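Conserved uncharacterized protein (predicted phosphoesterase COG0622) (Streptococcus pneumoniae, PDB 3CK2) is of uncharacterised function but, as a manganese-binding member of the calcineurin-like phosphoesterase superfamily, probably hydrolyses phosphate esters. Local coordinates at residues Leu144-Asp158 and His164-Arg176. Residues are numbered along the deposited sequence; the frame is centred on the assembly and turned at random.
Sequences LYARVEIDDSYFKVD and HEVYPGLSKEFSR. With SRT (S,R meso-tartaric acid), chain F.
His-164 meets the phenol of Tyr-145 at its ring edge, ND1 lying 2.7 Å from OH in a hydrogen bond that either could donate; the two rings touch rim to rim, planes 66° apart. Tyr-29 also bonds that hydroxyl, and Glu-24 takes His-164 NE2. Val-166 lays CG2 against Arg-147 NH2 and CG1 against Asp-158 OD1, forming an apolar wall of the meso-tartaric acid site. Tyr-167 and Leu-170, first and last residues of a type II turn, both rest on Leu-144: Tyr-167 CB on CD2, and Leu-170 CD1 on CD1 at 3.6 Å. Ser-171 OG points at Asp-158 OD1 as a hydrogen-bond donor, though the 2.5 Å separation is doubtfully short. Asp-158 OD2 binds Arg-147 NH2, which arrives from above the carboxylate plane, and more weakly Lys-156 NZ; the lysine chain, bent at chi2 and chi4, brings NZ to tartrate O1 (2.7 Å). From Lys-172 onward the chain pairs antiparallel with strand 154-160, a hairpin that ends the six-stranded mixed sheet, one of two sheets in this calcineurin-like fold, with 172-175 outermost. Lys-172 exchanges two backbone hydrogen bonds with Val-157, and Phe-174 two with Phe-155. Glu-173 stacks its carboxylate over one face of the Tyr-154 ring, offset toward the rim, planes 28° apart. Phe-174, on the face it shares with Phe-155 and Val-157, turns its ring edge to Val-157 CG2 and touches Leu-126 of the second sheet. Arg-176 N binds Ser-153 O; CD sits over the centre of the Phe-155 ring, a CH-pi contact 3.8 Å from the centroid, the bend at chi3 (60°) turns the guanidinium across CZ, nearly parallel to that ring, and NH2 donates to Asp-151 O (2.9 Å).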
loop_
_atom_site.group_PDB
_atom_site.type_symbol
_atom_site.label_atom_id
_atom_site.label_comp_id
_atom_site.label_asym_id
_atom_site.label_seq_id
_atom_site.Cartn_x
_atom_site.Cartn_y
_atom_site.Cartn_z
ATOM N N LEU A 144 -5.105 5.340 -9.060
ATOM C CA LEU A 144 -5.746 4.928 -7.823
ATOM C C LEU A 144 -4.756 4.809 -6.706
ATOM O O LEU A 144 -3.573 4.588 -6.933
ATOM C CB LEU A 144 -6.454 3.578 -8.016
ATOM C CG LEU A 144 -7.683 3.462 -8.957
ATOM C CD1 LEU A 144 -8.051 1.994 -9.139
ATOM C CD2 LEU A 144 -8.909 4.253 -8.474
ATOM N N TYR A 145 -5.265 5.026 -5.495
ATOM C CA TYR A 145 -4.668 4.548 -4.260
ATOM C C TYR A 145 -5.779 3.858 -3.444
ATOM O O TYR A 145 -6.926 3.746 -3.892
ATOM C CB TYR A 145 -3.985 5.684 -3.491
ATOM C CG TYR A 145 -4.878 6.783 -2.968
ATOM C CD1 TYR A 145 -5.256 6.797 -1.632
ATOM C CD2 TYR A 145 -5.314 7.846 -3.800
ATOM C CE1 TYR A 145 -6.045 7.813 -1.125
ATOM C CE2 TYR A 145 -6.086 8.864 -3.303
ATOM C CZ TYR A 145 -6.468 8.844 -1.960
ATOM O OH TYR A 145 -7.284 9.818 -1.405
ATOM N N ALA A 146 -5.430 3.379 -2.262
ATOM C CA ALA A 146 -6.328 2.533 -1.456
ATOM C C ALA A 146 -6.467 3.035 -0.012
ATOM O O ALA A 146 -5.536 3.580 0.590
ATOM C CB ALA A 146 -5.863 1.021 -1.492
ATOM N N ARG A 147 -7.674 2.865 0.495
ATOM C CA ARG A 147 -8.016 3.008 1.911
ATOM C C ARG A 147 -8.428 1.646 2.486
ATOM O O ARG A 147 -9.295 0.968 1.918
ATOM C CB ARG A 147 -9.166 3.989 2.079
ATOM C CG ARG A 147 -9.535 4.196 3.526
ATOM C CD ARG A 147 -10.671 5.181 3.683
ATOM N NE ARG A 147 -11.867 4.690 3.001
ATOM C CZ ARG A 147 -12.865 5.460 2.551
ATOM N NH1 ARG A 147 -12.838 6.775 2.690
ATOM N NH2 ARG A 147 -13.893 4.913 1.936
ATOM N N VAL A 148 -7.808 1.245 3.589
ATOM C CA VAL A 148 -8.228 0.048 4.318
ATOM C C VAL A 148 -8.779 0.438 5.709
ATOM O O VAL A 148 -8.121 1.163 6.458
ATOM C CB VAL A 148 -7.080 -1.014 4.478
ATOM C CG1 VAL A 148 -7.644 -2.330 5.091
ATOM C CG2 VAL A 148 -6.352 -1.271 3.134
ATOM N N GLU A 149 -9.980 -0.050 6.028
ATOM C CA GLU A 149 -10.530 0.075 7.387
ATOM C C GLU A 149 -10.454 -1.266 8.115
ATOM O O GLU A 149 -10.784 -2.320 7.569
ATOM C CB GLU A 149 -11.920 0.674 7.332
ATOM C CG GLU A 149 -11.822 1.995 6.575
ATOM C CD GLU A 149 -13.058 2.842 6.633
ATOM O OE1 GLU A 149 -14.088 2.390 6.079
ATOM O OE2 GLU A 149 -12.977 3.961 7.224
ATOM N N ILE A 150 -9.893 -1.228 9.319
ATOM C CA ILE A 150 -9.536 -2.456 10.020
ATOM C C ILE A 150 -10.245 -2.483 11.341
ATOM O O ILE A 150 -10.147 -1.535 12.099
ATOM C CB ILE A 150 -7.981 -2.610 10.281
ATOM C CG1 ILE A 150 -7.150 -2.472 8.986
ATOM C CG2 ILE A 150 -7.683 -3.936 10.987
ATOM C CD1 ILE A 150 -6.171 -1.318 9.009
ATOM N N ASP A 151 -10.968 -3.563 11.606
ATOM C CA ASP A 151 -11.383 -3.868 12.979
ATOM C C ASP A 151 -11.342 -5.387 13.213
ATOM O O ASP A 151 -10.835 -6.124 12.354
ATOM C CB ASP A 151 -12.720 -3.198 13.354
ATOM C CG ASP A 151 -13.918 -3.774 12.629
ATOM O OD1 ASP A 151 -13.796 -4.687 11.814
ATOM O OD2 ASP A 151 -15.030 -3.291 12.895
ATOM N N ASP A 152 -11.812 -5.842 14.376
ATOM C CA ASP A 152 -11.727 -7.269 14.720
ATOM C C ASP A 152 -12.486 -8.193 13.767
ATOM O O ASP A 152 -12.101 -9.335 13.598
ATOM C CB ASP A 152 -12.171 -7.513 16.169
ATOM C CG ASP A 152 -11.089 -7.128 17.183
ATOM O OD1 ASP A 152 -9.897 -7.439 16.955
ATOM O OD2 ASP A 152 -11.423 -6.503 18.210
ATOM N N SER A 153 -13.528 -7.679 13.117
ATOM C CA SER A 153 -14.422 -8.489 12.284
ATOM C C SER A 153 -14.139 -8.416 10.782
ATOM O O SER A 153 -14.408 -9.374 10.049
ATOM C CB SER A 153 -15.859 -8.044 12.538
ATOM O OG SER A 153 -16.138 -8.102 13.920
ATOM N N TYR A 154 -13.606 -7.286 10.338
ATOM C CA TYR A 154 -13.475 -6.958 8.936
ATOM C C TYR A 154 -12.249 -6.186 8.548
ATOM O O TYR A 154 -11.819 -5.325 9.245
ATOM C CB TYR A 154 -14.668 -6.101 8.513
ATOM C CG TYR A 154 -15.983 -6.770 8.695
ATOM C CD1 TYR A 154 -16.329 -7.851 7.935
ATOM C CD2 TYR A 154 -16.868 -6.340 9.652
ATOM C CE1 TYR A 154 -17.507 -8.469 8.110
ATOM C CE2 TYR A 154 -18.052 -6.957 9.834
ATOM C CZ TYR A 154 -18.364 -8.023 9.064
ATOM O OH TYR A 154 -19.535 -8.655 9.247
ATOM N N PHE A 155 -11.740 -6.480 7.377
ATOM C CA PHE A 155 -10.991 -5.525 6.556
ATOM C C PHE A 155 -11.955 -4.978 5.492
ATOM O O PHE A 155 -12.612 -5.745 4.783
ATOM C CB PHE A 155 -9.850 -6.180 5.776
ATOM C CG PHE A 155 -8.810 -6.832 6.615
ATOM C CD1 PHE A 155 -8.043 -6.087 7.502
ATOM C CD2 PHE A 155 -8.541 -8.192 6.472
ATOM C CE1 PHE A 155 -7.045 -6.687 8.245
ATOM C CE2 PHE A 155 -7.543 -8.804 7.236
ATOM C CZ PHE A 155 -6.792 -8.053 8.110
ATOM N N LYS A 156 -12.020 -3.654 5.364
ATOM C CA LYS A 156 -12.807 -3.027 4.305
ATOM C C LYS A 156 -11.824 -2.291 3.404
ATOM O O LYS A 156 -11.073 -1.459 3.883
ATOM C CB LYS A 156 -13.870 -2.073 4.890
ATOM C CG LYS A 156 -14.645 -1.250 3.824
ATOM C CD LYS A 156 -15.377 -2.158 2.786
ATOM C CE LYS A 156 -15.899 -1.376 1.591
ATOM N NZ LYS A 156 -16.624 -0.171 2.071
ATOM N N VAL A 157 -11.797 -2.635 2.115
ATOM C CA VAL A 157 -10.922 -1.962 1.137
ATOM C C VAL A 157 -11.709 -1.159 0.092
ATOM O O VAL A 157 -12.614 -1.672 -0.562
ATOM C CB VAL A 157 -10.015 -2.978 0.406
ATOM C CG1 VAL A 157 -9.116 -2.262 -0.624
ATOM C CG2 VAL A 157 -9.228 -3.861 1.446
ATOM N N ASP A 158 -11.378 0.122 -0.021
ATOM C CA ASP A 158 -11.882 0.972 -1.096
ATOM C C ASP A 158 -10.727 1.503 -1.894
ATOM O O ASP A 158 -9.682 1.829 -1.338
ATOM C CB ASP A 158 -12.635 2.153 -0.533
ATOM C CG ASP A 158 -13.975 1.761 0.045
ATOM O OD1 ASP A 158 -14.874 1.268 -0.689
ATOM O OD2 ASP A 158 -14.099 1.918 1.257
ATOM N N HIS A 164 -9.891 11.690 -4.623
ATOM C CA HIS A 164 -10.156 11.148 -3.290
ATOM C C HIS A 164 -11.593 10.656 -3.165
ATOM O O HIS A 164 -12.212 10.724 -2.094
ATOM C CB HIS A 164 -9.826 12.189 -2.209
ATOM C CG HIS A 164 -8.544 12.923 -2.449
ATOM N ND1 HIS A 164 -7.321 12.297 -2.430
ATOM C CD2 HIS A 164 -8.299 14.225 -2.761
ATOM C CE1 HIS A 164 -6.376 13.182 -2.701
ATOM N NE2 HIS A 164 -6.945 14.359 -2.907
ATOM N N GLU A 165 -12.116 10.142 -4.278
ATOM C CA GLU A 165 -13.481 9.606 -4.325
ATOM C C GLU A 165 -13.350 8.118 -4.490
ATOM O O GLU A 165 -12.437 7.672 -5.173
ATOM C CB GLU A 165 -14.233 10.128 -5.538
ATOM C CG GLU A 165 -14.185 11.614 -5.743
ATOM C CD GLU A 165 -15.234 12.374 -4.996
ATOM O OE1 GLU A 165 -16.246 11.778 -4.540
ATOM O OE2 GLU A 165 -15.065 13.613 -4.908
ATOM N N VAL A 166 -14.284 7.351 -3.929
ATOM C CA VAL A 166 -14.292 5.907 -4.124
ATOM C C VAL A 166 -14.544 5.638 -5.610
ATOM O O VAL A 166 -15.415 6.246 -6.237
ATOM C CB VAL A 166 -15.310 5.216 -3.218
ATOM C CG1 VAL A 166 -15.344 3.731 -3.418
ATOM C CG2 VAL A 166 -15.025 5.519 -1.740
ATOM N N TYR A 167 -13.723 4.786 -6.188
ATOM C CA TYR A 167 -13.970 4.314 -7.525
ATOM C C TYR A 167 -14.796 3.014 -7.457
ATOM O O TYR A 167 -14.390 2.031 -6.838
ATOM C CB TYR A 167 -12.649 4.077 -8.238
ATOM C CG TYR A 167 -12.788 4.000 -9.723
ATOM C CD1 TYR A 167 -13.084 5.131 -10.452
ATOM C CD2 TYR A 167 -12.629 2.801 -10.392
ATOM C CE1 TYR A 167 -13.200 5.104 -11.818
ATOM C CE2 TYR A 167 -12.720 2.750 -11.788
ATOM C CZ TYR A 167 -12.994 3.927 -12.488
ATOM O OH TYR A 167 -13.150 3.929 -13.827
ATOM N N PRO A 168 -15.985 3.027 -8.041
ATOM C CA PRO A 168 -16.881 1.888 -7.878
ATOM C C PRO A 168 -16.499 0.642 -8.660
ATOM O O PRO A 168 -15.900 0.739 -9.698
ATOM C CB PRO A 168 -18.228 2.428 -8.368
ATOM C CG PRO A 168 -17.899 3.526 -9.261
ATOM C CD PRO A 168 -16.610 4.129 -8.787
ATOM N N GLY A 169 -16.838 -0.523 -8.113
ATOM C CA GLY A 169 -16.669 -1.782 -8.782
ATOM C C GLY A 169 -15.437 -2.509 -8.342
ATOM O O GLY A 169 -15.193 -3.618 -8.824
ATOM N N LEU A 170 -14.675 -1.874 -7.460
ATOM C CA LEU A 170 -13.406 -2.377 -6.886
ATOM C C LEU A 170 -13.386 -2.588 -5.373
ATOM O O LEU A 170 -12.471 -3.222 -4.876
ATOM C CB LEU A 170 -12.233 -1.425 -7.224
ATOM C CG LEU A 170 -12.006 -1.119 -8.705
ATOM C CD1 LEU A 170 -10.847 -0.199 -8.869
ATOM C CD2 LEU A 170 -11.824 -2.425 -9.515
ATOM N N SER A 171 -14.372 -2.087 -4.636
ATOM C CA SER A 171 -14.373 -2.202 -3.167
ATOM C C SER A 171 -14.567 -3.650 -2.752
ATOM O O SER A 171 -15.236 -4.382 -3.430
ATOM C CB SER A 171 -15.469 -1.345 -2.548
ATOM O OG SER A 171 -15.187 -0.002 -2.793
ATOM N N LYS A 172 -13.946 -4.058 -1.647
ATOM C CA LYS A 172 -14.111 -5.402 -1.101
ATOM C C LYS A 172 -14.200 -5.355 0.421
ATOM O O LYS A 172 -13.563 -4.538 1.058
ATOM C CB LYS A 172 -12.946 -6.304 -1.526
ATOM C CG LYS A 172 -12.745 -6.439 -3.071
ATOM C CD LYS A 172 -12.384 -7.860 -3.444
ATOM C CE LYS A 172 -11.636 -7.998 -4.784
ATOM N NZ LYS A 172 -10.950 -9.346 -4.853
ATOM N N GLU A 173 -14.990 -6.254 0.989
ATOM C CA GLU A 173 -15.038 -6.437 2.425
ATOM C C GLU A 173 -14.690 -7.877 2.733
ATOM O O GLU A 173 -15.297 -8.764 2.164
ATOM C CB GLU A 173 -16.427 -6.085 2.995
ATOM C CG GLU A 173 -16.465 -6.245 4.513
ATOM C CD GLU A 173 -17.436 -5.320 5.219
ATOM O OE1 GLU A 173 -18.653 -5.492 5.021
ATOM O OE2 GLU A 173 -16.958 -4.453 6.013
ATOM N N PHE A 174 -13.712 -8.087 3.620
ATOM C CA PHE A 174 -13.282 -9.422 4.050
ATOM C C PHE A 174 -13.570 -9.637 5.541
ATOM O O PHE A 174 -13.245 -8.789 6.372
ATOM C CB PHE A 174 -11.779 -9.590 3.825
ATOM C CG PHE A 174 -11.324 -9.300 2.408
ATOM C CD1 PHE A 174 -11.359 -10.290 1.437
ATOM C CD2 PHE A 174 -10.848 -8.049 2.055
ATOM C CE1 PHE A 174 -10.929 -10.025 0.126
ATOM C CE2 PHE A 174 -10.435 -7.774 0.754
ATOM C CZ PHE A 174 -10.472 -8.773 -0.210
ATOM N N SER A 175 -14.171 -10.758 5.908
ATOM C CA SER A 175 -14.290 -11.058 7.337
ATOM C C SER A 175 -13.067 -11.841 7.828
ATOM O O SER A 175 -12.508 -12.673 7.111
ATOM C CB SER A 175 -15.616 -11.750 7.697
ATOM O OG SER A 175 -16.003 -12.633 6.693
ATOM N N ARG A 176 -12.684 -11.556 9.069
ATOM C CA ARG A 176 -11.409 -11.979 9.648
ATOM C C ARG A 176 -11.555 -13.127 10.662
ATOM O O ARG A 176 -12.672 -13.529 10.973
ATOM C CB ARG A 176 -10.767 -10.794 10.360
ATOM C CG ARG A 176 -10.574 -9.570 9.523
ATOM C CD ARG A 176 -9.896 -8.498 10.372
ATOM N NE ARG A 176 -8.595 -8.958 10.854
ATOM C CZ ARG A 176 -7.786 -8.258 11.642
ATOM N NH1 ARG A 176 -6.616 -8.767 12.008
ATOM N NH2 ARG A 176 -8.133 -7.044 12.046
HETATM O O1 SRT F . -18.697 0.045 0.291
HETATM O O11 SRT F . -19.511 0.149 -1.759
HETATM C C1 SRT F . -18.891 0.655 -0.789
HETATM C C2 SRT F . -18.328 2.046 -0.932
HETATM O O2 SRT F . -16.945 1.978 -0.592
HETATM C C3 SRT F . -18.965 3.099 -0.004
HETATM O O3 SRT F . -20.253 2.664 0.460
HETATM C C4 SRT F . -19.064 4.465 -0.663
HETATM O O4 SRT F . -19.455 5.436 0.030
HETATM O O41 SRT F . -18.732 4.630 -1.861
#